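PDB 5JVV: beta-1,3-glucosyltransferase from Paecilomyces sp. J18, which belongs to the carbohydrate-active enzymes and probably adopts the curved beta-jelly-roll fold of glycoside hydrolase family 16. Local coordinates for residues Asn28-Tyr33 and Asp275-Lys280; Asp118-Val123 and Ser127-Val132; Thr245-Asp250 and Glu282-Ala287; Ser254-Gly257 and Ser261-Leu264; Pro263-Lys266 and Ala271-Ile274. All blocks are in the same frame, centred on the assembly; numbering follows the deposited sequence. Where two conformers were deposited one is given.

Interaction 1. Residues Asn28-Tyr33 and Asp275-Lys280; sequences NGFVHY and DFVATK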
# COMPACT_ATOMS: atom_id res chain seq x y z
N ASN A 28 -0.79 5.09 -14.75
CA ASN A 28 0.04 5.66 -15.80
C ASN A 28 1.51 5.72 -15.45
O ASN A 28 2.27 6.55 -15.98
CB ASN A 28 -0.47 7.05 -16.19
CG ASN A 28 -1.89 7.01 -16.70
OD1 ASN A 28 -2.20 6.27 -17.64
ND2 ASN A 28 -2.77 7.77 -16.07
N GLY A 29 1.93 4.81 -14.58
CA GLY A 29 3.31 4.77 -14.15
C GLY A 29 4.29 4.24 -15.19
O GLY A 29 3.91 3.57 -16.16
N PHE A 30 5.56 4.56 -14.97
CA PHE A 30 6.66 4.02 -15.75
C PHE A 30 7.01 2.65 -15.17
O PHE A 30 8.08 2.45 -14.59
CB PHE A 30 7.85 4.98 -15.69
CG PHE A 30 9.01 4.59 -16.57
CD1 PHE A 30 8.91 4.66 -17.95
CD2 PHE A 30 10.22 4.19 -16.00
CE1 PHE A 30 9.98 4.32 -18.75
CE2 PHE A 30 11.29 3.85 -16.80
CZ PHE A 30 11.18 3.91 -18.18
N VAL A 31 6.07 1.72 -15.33
CA VAL A 31 6.18 0.39 -14.74
C VAL A 31 5.78 -0.63 -15.80
O VAL A 31 4.94 -0.34 -16.66
CB VAL A 31 5.25 0.26 -13.50
CG1 VAL A 31 3.79 0.34 -13.92
CG2 VAL A 31 5.52 -1.03 -12.75
N HIS A 32 6.39 -1.80 -15.74
CA HIS A 32 6.03 -2.91 -16.60
C HIS A 32 5.59 -4.05 -15.69
O HIS A 32 6.41 -4.81 -15.17
CB HIS A 32 7.23 -3.32 -17.45
CG HIS A 32 6.91 -4.29 -18.55
ND1 HIS A 32 5.71 -4.95 -18.66
CD2 HIS A 32 7.66 -4.70 -19.61
CE1 HIS A 32 5.73 -5.73 -19.73
NE2 HIS A 32 6.90 -5.59 -20.32
N TYR A 33 4.28 -4.15 -15.49
CA TYR A 33 3.74 -5.19 -14.63
C TYR A 33 3.80 -6.52 -15.37
O TYR A 33 3.36 -6.62 -16.52
CB TYR A 33 2.31 -4.85 -14.27
CG TYR A 33 2.15 -3.84 -13.15
CD1 TYR A 33 2.97 -3.88 -12.02
CD2 TYR A 33 1.16 -2.87 -13.21
CE1 TYR A 33 2.80 -2.96 -10.98
CE2 TYR A 33 0.99 -1.96 -12.18
CZ TYR A 33 1.81 -2.01 -11.08
OH TYR A 33 1.62 -1.11 -10.05
N ASP A 275 13.50 9.66 -16.07
CA ASP A 275 14.97 9.63 -16.19
C ASP A 275 15.63 8.90 -15.01
O ASP A 275 16.46 8.03 -15.21
CB ASP A 275 15.52 11.06 -16.34
CG ASP A 275 17.01 11.09 -16.62
OD1 ASP A 275 17.51 10.26 -17.41
OD2 ASP A 275 17.71 11.96 -16.05
N PHE A 276 15.23 9.23 -13.78
CA PHE A 276 15.80 8.60 -12.60
C PHE A 276 15.51 7.10 -12.59
O PHE A 276 16.42 6.27 -12.43
CB PHE A 276 15.23 9.27 -11.35
CG PHE A 276 15.93 8.89 -10.07
CD1 PHE A 276 16.85 9.75 -9.49
CD2 PHE A 276 15.65 7.68 -9.44
CE1 PHE A 276 17.50 9.40 -8.31
CE2 PHE A 276 16.29 7.33 -8.26
CZ PHE A 276 17.22 8.18 -7.70
N VAL A 277 14.24 6.74 -12.79
CA VAL A 277 13.84 5.33 -12.73
C VAL A 277 14.49 4.52 -13.86
O VAL A 277 14.95 3.40 -13.65
CB VAL A 277 12.31 5.18 -12.75
CG1 VAL A 277 11.92 3.72 -12.82
CG2 VAL A 277 11.71 5.83 -11.51
N ALA A 278 14.55 5.09 -15.05
CA ALA A 278 15.14 4.37 -16.18
C ALA A 278 16.65 4.15 -16.04
O ALA A 278 17.15 3.07 -16.38
CB ALA A 278 14.85 5.12 -17.47
N THR A 279 17.36 5.16 -15.54
CA THR A 279 18.83 5.16 -15.63
C THR A 279 19.56 4.75 -14.35
O THR A 279 20.79 4.59 -14.36
CB THR A 279 19.38 6.53 -16.12
OG1 THR A 279 19.14 7.53 -15.12
CG2 THR A 279 18.73 6.94 -17.42
N LYS A 280 18.83 4.59 -13.25
CA LYS A 280 19.45 4.23 -11.97
C LYS A 280 18.90 2.93 -11.37
O LYS A 280 18.36 2.93 -10.26
CB LYS A 280 19.32 5.38 -10.97
CG LYS A 280 19.96 6.68 -11.44
CD LYS A 280 19.69 7.78 -10.44
CE LYS A 280 20.19 9.13 -10.92
NZ LYS A 280 21.67 9.12 -11.08

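Interaction 2. Residues Asp118-Val123 and Ser127-Val132; sequences DIIEGV and SQNTMV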
# COMPACT_ATOMS: atom_id res chain seq x y z
N ASP A 118 -6.85 3.03 0.89
CA ASP A 118 -5.39 2.94 0.76
C ASP A 118 -4.78 2.81 2.14
O ASP A 118 -4.80 3.77 2.92
CB ASP A 118 -4.82 4.18 0.05
CG ASP A 118 -5.45 4.42 -1.31
OD1 ASP A 118 -5.75 3.43 -2.00
OD2 ASP A 118 -5.66 5.59 -1.68
N ILE A 119 -4.27 1.62 2.45
CA ILE A 119 -3.78 1.31 3.79
C ILE A 119 -2.34 1.77 3.99
O ILE A 119 -2.02 2.43 4.99
CB ILE A 119 -3.90 -0.19 4.09
CG1 ILE A 119 -5.37 -0.62 3.98
CG2 ILE A 119 -3.38 -0.51 5.49
CD1 ILE A 119 -5.55 -2.14 4.02
N ILE A 120 -1.48 1.40 3.05
CA ILE A 120 -0.11 1.91 2.96
C ILE A 120 0.03 2.55 1.60
O ILE A 120 -0.25 1.92 0.57
CB ILE A 120 0.94 0.79 3.08
CG1 ILE A 120 0.75 -0.01 4.36
CG2 ILE A 120 2.35 1.40 3.02
CD1 ILE A 120 1.63 -1.26 4.43
N GLU A 121 0.42 3.81 1.56
CA GLU A 121 0.67 4.47 0.28
C GLU A 121 1.61 5.65 0.44
O GLU A 121 1.58 6.35 1.44
CB GLU A 121 -0.63 4.89 -0.42
CG GLU A 121 -0.42 5.23 -1.91
CD GLU A 121 -1.64 5.00 -2.77
OE1 GLU A 121 -2.46 4.12 -2.41
OE2 GLU A 121 -1.77 5.67 -3.82
N GLY A 122 2.47 5.86 -0.55
CA GLY A 122 3.38 6.98 -0.52
C GLY A 122 4.12 7.07 -1.83
O GLY A 122 3.99 6.18 -2.67
N VAL A 123 4.90 8.13 -2.00
CA VAL A 123 5.66 8.33 -3.22
C VAL A 123 7.04 8.85 -2.91
O VAL A 123 7.25 9.54 -1.90
CB VAL A 123 4.96 9.32 -4.18
CG1 VAL A 123 3.62 8.77 -4.65
CG2 VAL A 123 4.76 10.69 -3.49
N SER A 127 8.51 9.64 4.11
CA SER A 127 8.99 8.93 5.29
C SER A 127 7.89 8.51 6.26
O SER A 127 8.13 7.67 7.14
CB SER A 127 10.03 9.77 6.04
OG SER A 127 9.48 11.03 6.39
N GLN A 128 6.70 9.09 6.11
CA GLN A 128 5.58 8.73 6.98
C GLN A 128 4.42 8.26 6.10
O GLN A 128 4.20 8.81 5.03
CB GLN A 128 5.16 9.93 7.84
CG GLN A 128 6.23 10.36 8.85
CD GLN A 128 5.89 11.64 9.60
OE1 GLN A 128 6.71 12.57 9.67
NE2 GLN A 128 4.70 11.70 10.19
N ASN A 129 3.69 7.25 6.55
CA ASN A 129 2.60 6.69 5.74
C ASN A 129 1.48 7.68 5.49
O ASN A 129 1.22 8.56 6.31
CB ASN A 129 2.02 5.45 6.43
CG ASN A 129 1.05 4.68 5.54
OD1 ASN A 129 1.19 4.66 4.31
ND2 ASN A 129 0.06 4.04 6.16
N THR A 130 0.85 7.56 4.33
CA THR A 130 -0.39 8.30 4.10
C THR A 130 -1.52 7.32 3.84
O THR A 130 -1.54 6.57 2.88
CB THR A 130 -0.32 9.37 2.98
OG1 THR A 130 0.19 8.78 1.77
CG2 THR A 130 0.57 10.52 3.40
N MET A 131 -2.47 7.32 4.78
CA MET A 131 -3.67 6.50 4.67
C MET A 131 -4.71 7.35 3.98
O MET A 131 -4.90 8.51 4.35
CB MET A 131 -4.16 6.10 6.06
CG MET A 131 -3.16 5.20 6.81
SD MET A 131 -3.47 5.14 8.58
CE MET A 131 -2.85 6.76 9.05
N VAL A 132 -5.39 6.80 2.98
CA VAL A 132 -6.36 7.58 2.20
C VAL A 132 -7.61 6.75 1.94
O VAL A 132 -7.51 5.57 1.59
CB VAL A 132 -5.79 7.97 0.81
CG1 VAL A 132 -6.72 8.97 0.12
CG2 VAL A 132 -4.39 8.56 0.93

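Interaction 3. Residues Thr245-Asp250 and Glu282-Ala287; sequences TTFCGD and EEFKEA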
# COMPACT_ATOMS: atom_id res chain seq x y z
N THR A 245 3.90 -2.06 -6.59
CA THR A 245 4.82 -0.94 -6.64
C THR A 245 4.83 -0.44 -8.08
O THR A 245 5.17 -1.19 -9.00
CB THR A 245 6.25 -1.33 -6.24
OG1 THR A 245 6.23 -1.91 -4.93
CG2 THR A 245 7.18 -0.11 -6.24
N THR A 246 4.40 0.80 -8.28
CA THR A 246 4.54 1.44 -9.59
C THR A 246 5.61 2.53 -9.49
O THR A 246 6.27 2.65 -8.45
CB THR A 246 3.18 1.96 -10.12
OG1 THR A 246 3.34 2.38 -11.48
CG2 THR A 246 2.65 3.13 -9.29
N PHE A 247 5.81 3.29 -10.57
CA PHE A 247 6.83 4.33 -10.60
C PHE A 247 6.27 5.54 -11.29
O PHE A 247 5.53 5.39 -12.25
CB PHE A 247 8.06 3.88 -11.39
CG PHE A 247 8.74 2.66 -10.82
CD1 PHE A 247 9.64 2.78 -9.77
CD2 PHE A 247 8.48 1.40 -11.35
CE1 PHE A 247 10.28 1.65 -9.25
CE2 PHE A 247 9.11 0.27 -10.83
CZ PHE A 247 10.01 0.39 -9.79
N CYS A 248 6.62 6.73 -10.82
CA CYS A 248 6.26 7.98 -11.50
C CYS A 248 4.73 8.06 -11.67
O CYS A 248 4.00 7.90 -10.69
CB CYS A 248 7.05 8.11 -12.82
SG CYS A 248 8.86 8.01 -12.56
N GLY A 249 4.23 8.29 -12.88
CA GLY A 249 2.79 8.30 -13.10
C GLY A 249 2.06 9.43 -12.40
O GLY A 249 2.67 10.45 -12.06
N ASP A 250 0.76 9.25 -12.18
CA ASP A 250 -0.15 10.33 -11.75
C ASP A 250 0.32 11.10 -10.52
O ASP A 250 0.32 12.33 -10.51
CB ASP A 250 -1.55 9.79 -11.44
CG ASP A 250 -2.25 9.21 -12.66
OD1 ASP A 250 -1.83 9.47 -13.80
OD2 ASP A 250 -3.25 8.48 -12.45
N GLU A 282 20.18 0.39 -9.85
CA GLU A 282 20.70 -0.01 -8.53
C GLU A 282 20.01 0.70 -7.36
O GLU A 282 19.98 0.19 -6.24
CB GLU A 282 22.22 0.20 -8.46
CG GLU A 282 22.89 -0.35 -7.21
CD GLU A 282 22.69 -1.85 -7.05
OE1 GLU A 282 22.36 -2.27 -5.92
OE2 GLU A 282 22.87 -2.59 -8.04
N GLU A 283 19.43 1.87 -7.62
CA GLU A 283 18.72 2.61 -6.58
C GLU A 283 17.44 1.91 -6.15
O GLU A 283 16.81 2.29 -5.16
CB GLU A 283 18.39 4.03 -7.06
CG GLU A 283 19.61 4.92 -7.20
CD GLU A 283 19.64 6.02 -6.16
OE1 GLU A 283 20.41 6.99 -6.36
OE2 GLU A 283 18.91 5.93 -5.15
N PHE A 284 17.06 0.87 -6.89
CA PHE A 284 15.79 0.19 -6.61
C PHE A 284 15.93 -1.17 -5.95
O PHE A 284 14.97 -1.93 -5.84
CB PHE A 284 14.95 0.13 -7.90
CG PHE A 284 14.60 1.49 -8.39
CD1 PHE A 284 13.53 2.17 -7.83
CD2 PHE A 284 15.40 2.14 -9.32
CE1 PHE A 284 13.21 3.47 -8.24
CE2 PHE A 284 15.10 3.42 -9.73
CZ PHE A 284 14.00 4.09 -9.18
N LYS A 285 17.13 -1.46 -5.48
CA LYS A 285 17.36 -2.70 -4.76
C LYS A 285 16.46 -2.77 -3.52
O LYS A 285 16.01 -3.85 -3.13
CB LYS A 285 18.83 -2.84 -4.37
CG LYS A 285 19.20 -4.24 -3.91
CD LYS A 285 20.70 -4.44 -3.92
CE LYS A 285 21.05 -5.73 -3.21
NZ LYS A 285 20.41 -5.79 -1.87
N GLU A 286 16.18 -1.62 -2.92
CA GLU A 286 15.35 -1.59 -1.71
C GLU A 286 13.87 -1.37 -2.01
O GLU A 286 13.08 -1.24 -1.09
CB GLU A 286 15.83 -0.50 -0.74
CG GLU A 286 17.11 -0.84 0.00
CD GLU A 286 16.91 -1.97 1.00
OE1 GLU A 286 16.08 -1.79 1.91
OE2 GLU A 286 17.57 -3.02 0.85
N ALA A 287 13.50 -1.34 -3.28
CA ALA A 287 12.10 -1.16 -3.65
C ALA A 287 11.40 -2.51 -3.71
O ALA A 287 10.97 -2.94 -4.78
CB ALA A 287 11.99 -0.42 -4.99
O HOH W 1 8.14 -3.69 -4.90

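Interaction 4. Residues Ser254-Gly257 and Ser261-Leu264; sequences SVYG and SCPL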
# COMPACT_ATOMS: atom_id res chain seq x y z
N SER A 254 4.07 13.57 -10.69
CA SER A 254 3.67 14.97 -10.68
C SER A 254 4.29 15.76 -9.54
O SER A 254 4.53 16.96 -9.68
CB SER A 254 2.14 15.09 -10.66
OG SER A 254 1.61 14.54 -9.48
N VAL A 255 4.56 15.11 -8.41
CA VAL A 255 5.14 15.80 -7.25
C VAL A 255 6.65 15.57 -7.12
O VAL A 255 7.31 16.14 -6.24
CB VAL A 255 4.41 15.45 -5.93
CG1 VAL A 255 2.92 15.80 -6.04
CG2 VAL A 255 4.61 13.97 -5.57
N TYR A 256 7.19 14.74 -8.00
CA TYR A 256 8.62 14.44 -8.03
C TYR A 256 9.45 15.72 -8.05
O TYR A 256 9.23 16.60 -8.89
CB TYR A 256 8.94 13.60 -9.27
CG TYR A 256 10.39 13.18 -9.42
CD1 TYR A 256 11.32 14.03 -10.02
CD2 TYR A 256 10.82 11.93 -9.00
CE1 TYR A 256 12.64 13.65 -10.17
CE2 TYR A 256 12.15 11.55 -9.16
CZ TYR A 256 13.04 12.41 -9.75
OH TYR A 256 14.37 12.07 -9.91
N GLY A 257 10.40 15.83 -7.12
CA GLY A 257 11.34 16.93 -7.11
C GLY A 257 10.98 18.04 -6.13
O GLY A 257 11.77 18.96 -5.92
N SER A 261 14.37 15.87 -2.39
CA SER A 261 15.78 15.65 -2.73
C SER A 261 15.96 14.88 -4.04
O SER A 261 17.06 14.39 -4.34
CB SER A 261 16.56 14.97 -1.60
OG SER A 261 16.60 15.79 -0.44
N CYS A 262 14.90 14.79 -4.83
CA CYS A 262 14.97 14.07 -6.10
C CYS A 262 15.36 15.03 -7.22
O CYS A 262 14.80 16.12 -7.33
CB CYS A 262 13.64 13.39 -6.40
SG CYS A 262 13.19 12.11 -5.19
N PRO A 263 16.35 14.64 -8.04
CA PRO A 263 16.93 15.58 -9.02
C PRO A 263 16.06 15.84 -10.25
O PRO A 263 15.51 14.91 -10.86
CB PRO A 263 18.22 14.87 -9.43
CG PRO A 263 17.91 13.43 -9.30
CD PRO A 263 17.02 13.33 -8.07
N LEU A 264 15.93 17.12 -10.60
CA LEU A 264 15.17 17.54 -11.77
C LEU A 264 16.12 17.71 -12.95
O LEU A 264 16.90 18.65 -12.99
CB LEU A 264 14.41 18.84 -11.48
CG LEU A 264 13.31 18.67 -10.44
CD1 LEU A 264 12.79 20.02 -9.96
CD2 LEU A 264 12.16 17.83 -10.99
O HOH W 2 13.96 18.59 -3.33
O HOH W 3 14.45 18.46 -6.12

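Interaction 5. Residues Pro263-Lys266 and Ala271-Ile274; sequences PLTK and ASCI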
# COMPACT_ATOMS: atom_id res chain seq x y z
N PRO A 263 16.35 14.64 -8.04
CA PRO A 263 16.93 15.58 -9.02
C PRO A 263 16.06 15.84 -10.25
O PRO A 263 15.51 14.91 -10.86
CB PRO A 263 18.22 14.87 -9.43
CG PRO A 263 17.91 13.43 -9.30
CD PRO A 263 17.02 13.33 -8.07
N LEU A 264 15.93 17.12 -10.60
CA LEU A 264 15.17 17.54 -11.77
C LEU A 264 16.12 17.71 -12.95
O LEU A 264 16.90 18.65 -12.99
CB LEU A 264 14.41 18.84 -11.48
CG LEU A 264 13.31 18.67 -10.44
CD1 LEU A 264 12.79 20.02 -9.96
CD2 LEU A 264 12.16 17.83 -10.99
N THR A 265 16.04 16.78 -13.90
CA THR A 265 17.02 16.71 -14.99
C THR A 265 16.39 16.94 -16.36
O THR A 265 17.12 17.13 -17.35
CB THR A 265 17.67 15.31 -15.02
OG1 THR A 265 16.63 14.32 -15.04
CG2 THR A 265 18.55 15.08 -13.79
N LYS A 266 15.07 16.87 -16.45
CA LYS A 266 14.41 16.95 -17.76
C LYS A 266 13.37 18.06 -17.79
O LYS A 266 13.42 18.98 -16.97
CB LYS A 266 13.79 15.60 -18.15
CG LYS A 266 14.80 14.42 -18.22
CD LYS A 266 15.74 14.51 -19.43
CE LYS A 266 16.57 13.21 -19.54
NZ LYS A 266 17.52 13.21 -20.70
N ALA A 271 8.99 13.78 -16.53
CA ALA A 271 10.13 13.37 -17.34
C ALA A 271 11.40 13.15 -16.51
O ALA A 271 12.19 12.25 -16.80
CB ALA A 271 10.39 14.38 -18.45
N SER A 272 11.60 13.98 -15.49
CA SER A 272 12.75 13.80 -14.59
C SER A 272 12.61 12.51 -13.80
O SER A 272 13.61 11.81 -13.57
CB SER A 272 12.89 14.99 -13.65
OG SER A 272 13.14 16.17 -14.40
N CYS A 273 11.39 12.20 -13.38
CA CYS A 273 11.12 10.97 -12.66
C CYS A 273 11.46 9.75 -13.54
O CYS A 273 12.11 8.81 -13.08
CB CYS A 273 9.64 10.93 -12.27
SG CYS A 273 9.22 9.52 -11.22
N ILE A 274 11.03 9.80 -14.80
CA ILE A 274 11.30 8.69 -15.72
C ILE A 274 12.80 8.54 -15.92
O ILE A 274 13.32 7.41 -15.92
CB ILE A 274 10.55 8.89 -17.06
CG1 ILE A 274 9.05 8.74 -16.83
CG2 ILE A 274 11.02 7.86 -18.08
CD1 ILE A 274 8.19 9.17 -18.02
O HOH W 4 16.05 12.72 -12.70
O HOH W 5 12.25 18.75 -14.41

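Interaction 1. Residues Asn28-Tyr33 and Asp275-Lys280
F30 reaches from the loop ahead of strand 31-33 to the last turn of helix 269-279, where V277 and A278 receive its ring. With CG anti to the backbone N (chi1 -175°), the side chain carries the phenyl group out from the loop toward the helix, and all of the contact runs through one side of the six-membered ring. V277 CG1 meets the ring at its edge, close to its plane, 3.6 Å from F30 CD2; the two side chains run past each other in opposite directions. One residue further along the helix, A278 CB approaches obliquely and fits near F30 CE2 (3.8 Å) and F30 CZ (3.9 Å). This buried, wholly apolar patch is small and close-packed, and I274 of the same helix adds to it. F30 is the centre of an inverse gamma turn, closed by a weak bond from V31 N to G29 O (3.0 Å), and its backbone is also hydrogen-bonded to F247 and R70. The ring therefore projects from the margin of the beta-sheet onto a helix lying beside it, and R70 binds V277 O as well. On the side of D275 and T279 the helix is polar and more open to solvent. Here T279 is exposed and folds its hydroxyl back on the preceding turn: T279 OG1 donates to D275 O at 2.7 Å from above the carbonyl plane, while T279 N reaches the same oxygen from the opposite face at 3.0 Å. The carboxylate of D275 is held by T265 through OD2. N28, at the far end of the loop, is likewise exposed, its ND2 bonded to D250 OD1.

Interaction 2. Residues Asp118-Val123 and Ser127-Val132
D118 and V132 form an antiparallel hydrogen-bonded pair, with D118 N donating to V132 O at 2.7 Å and V132 N returning a bond to D118 O at 3.1 Å. Beyond this pair the ladder is interrupted, because I119 and I120 both face F104 of the neighbouring strand in a classic beta bulge. The N129 side chain bridges the break. Its CG stands anti to the backbone N (chi1 -170°), which carries the amide across to the bulge; N129 ND2 gives a straight bond to I119 O (2.9 Å, 167° at the hydrogen) within the amide plane and onto a carbonyl lone pair, while N129 OD1 accepts from E121 N at 3.0 Å. T130 N then binds E121 O at 3.2 Å, and in the conformer modelled the T130 hydroxyl donates to this oxygen too, from above the carbonyl plane. The D118 and V132 side chains lie alongside, pointing the same way, with D118 OD2 3.4 Å from V132 CB. E121 directs its carboxylate to W101 NE1. The spacing of E116, D118 and E121 along a bulged strand matches the E-x-D-x-x-E signature of glycoside hydrolase family 16. Since the surroundings are buried, the chemistry implies that the N129 amide stands in for missing backbone partners, satisfying a carbonyl and an N-H that the bulge has thrown out of step, which probably helps to hold the bulge in shape.

Interaction 3. Residues Thr245-Asp250 and Glu282-Ala287
F247, the last residue of strand 240-247, meets F284 of the loop that follows helix 269-279. Its side chain leaves CB with CG anti to the carbonyl carbon (chi1 -61°); CB and CD1 lie on the side of V277 of the helix, CD2 on the side of V31. Further out, F247 CD1 comes within 3.9 Å of F284 CE1. The next atom, F247 CE1, makes the close approach, lying 3.6 Å from both F284 CD1 and F284 CE1. The rings form an offset edge-to-face pair, the edge of F247 directed at the face of F284, with centroids 5.3 Å apart and planes at 90°. V57 touches both rings, so the pair belongs to a wider apolar cluster. A polar link runs beside it: a water accepts from T245 OG1 at 2.6 Å and donates to A287 O at 2.9 Å, supplying a partner for each. F284 is placed by a type I turn closed by A287 N bonding to F284 O. Next to F247, C248 is joined by a disulfide to C273 of the helix. The arrangement is that of an offset edge-to-face aromatic pair in the core between a sheet strand and the helix-and-loop excursion leading to strand 289-297 of the beta-sandwich.

Interaction 4. Residues Ser254-Gly257 and Ser261-Leu264
G257 and C262 bring their backbones to within 4.7 Å at the CA atoms, where the chain doubles back after helix 249-255 and G257 CA makes a C-H...O contact to C262 O at 3.6 Å. G257 adopts a positive phi (99°), a conformation suited to glycine, and the methyl group L264 CD2 packs close by. Y256 supplies most of the side-chain contact. Its CG is anti to the backbone N (chi1 -179°), which brings the ring against the returning segment 261-264. C262 CB sits over one face of this ring, 3.8 Å from the centroid and 21° off the normal, in a CH-pi contact displaced toward CZ and CE2. The sulfur of C262 is farther away and oblique, 4.7 Å from the Y256 centroid. At the rim, L264 CD2 lies near the ring plane beside CD1, and P263 O is also in plane at the edge. There the phenol finds its acceptor: Y256 OH donates to P263 O at 3.2 Å, tilted 22° from the carbonyl plane, with P263 CD packed against the phenol oxygen, Y256 OH. One water ties the backbones together, donating to G257 O and to C262 O at 2.7 Å each. Within the turn, D260 binds G257 N with one carboxylate oxygen and C262 N with the other, and S272 and C273 of helix 269-279 pack on the tyrosine ring. With C262 joined to C98, this is a disulfide-tethered surface loop in which a cysteine packs on a tyrosine ring, its chain reversal bridged by an aspartate.

Interaction 5. Residues Pro263-Lys266 and Ala271-Ile274
S272 OG is gripped by several groups at once. K266 N donates to it at 2.9 Å along a nearly straight line (161° at the hydrogen), T265 N adds a weaker, bent bond at 3.0 Å (135°), and a water lies 2.7 Å from the same S272 OG while donating to K266 O. The hydroxyl also bonds back to D268 O, one turn earlier. Two consecutive amides of the 263-266 loop are thus drawn onto a single buried side-chain oxygen, which matches the close approach of K266 and S272 along the backbone. Around this polar centre the loop folds over the first turns of helix 269-279, the helix whose C273, facing away from the loop, carries a disulfide to C248; D268 binds A271 N with its OD1 at the start of that helix. A second water spans the same gap farther along, within bonding distance of P263 O (2.9 Å), T265 OG1 (2.9 Å) and S272 O (2.7 Å). T265 OG1 occupies the position between its backbone N and carbonyl carbon (chi1 52°), from which it also hydrogen-bonds D275 OD2. The apolar part of the contact is slight and mostly exposed. K266 CB rests against A271 CB at 3.6 Å, CG passes near A271 O, and the lysine chain then bends at chi2 and runs past D275. On the other flank the methyl L264 CD2 comes to 3.9 Å from S272 OG.

Overall arrangement
Interactions 1, 3, 4 and 5 form one continuous assembly around helix 269-279, on the same side of the chain's centre. Interactions 4 and 5 share P263 and L264, and their centres are 7 Å apart. Interaction 3 joins interaction 1, also about 7 Å away between centres, through the bond from F30 N to F247 O (2.8 Å), and interaction 5 through the disulfide between C248 SG and C273 SG (2.1 Å). Interaction 2 lies farther off on the bulged strand whose sequence matches the family 16 signature, its centre about 20 Å from that of interaction 1; nearest atoms of interaction 3 are about 6 Å away, and it touches only interaction 4, V123 CG2 to V255 CG2 (3.9 Å).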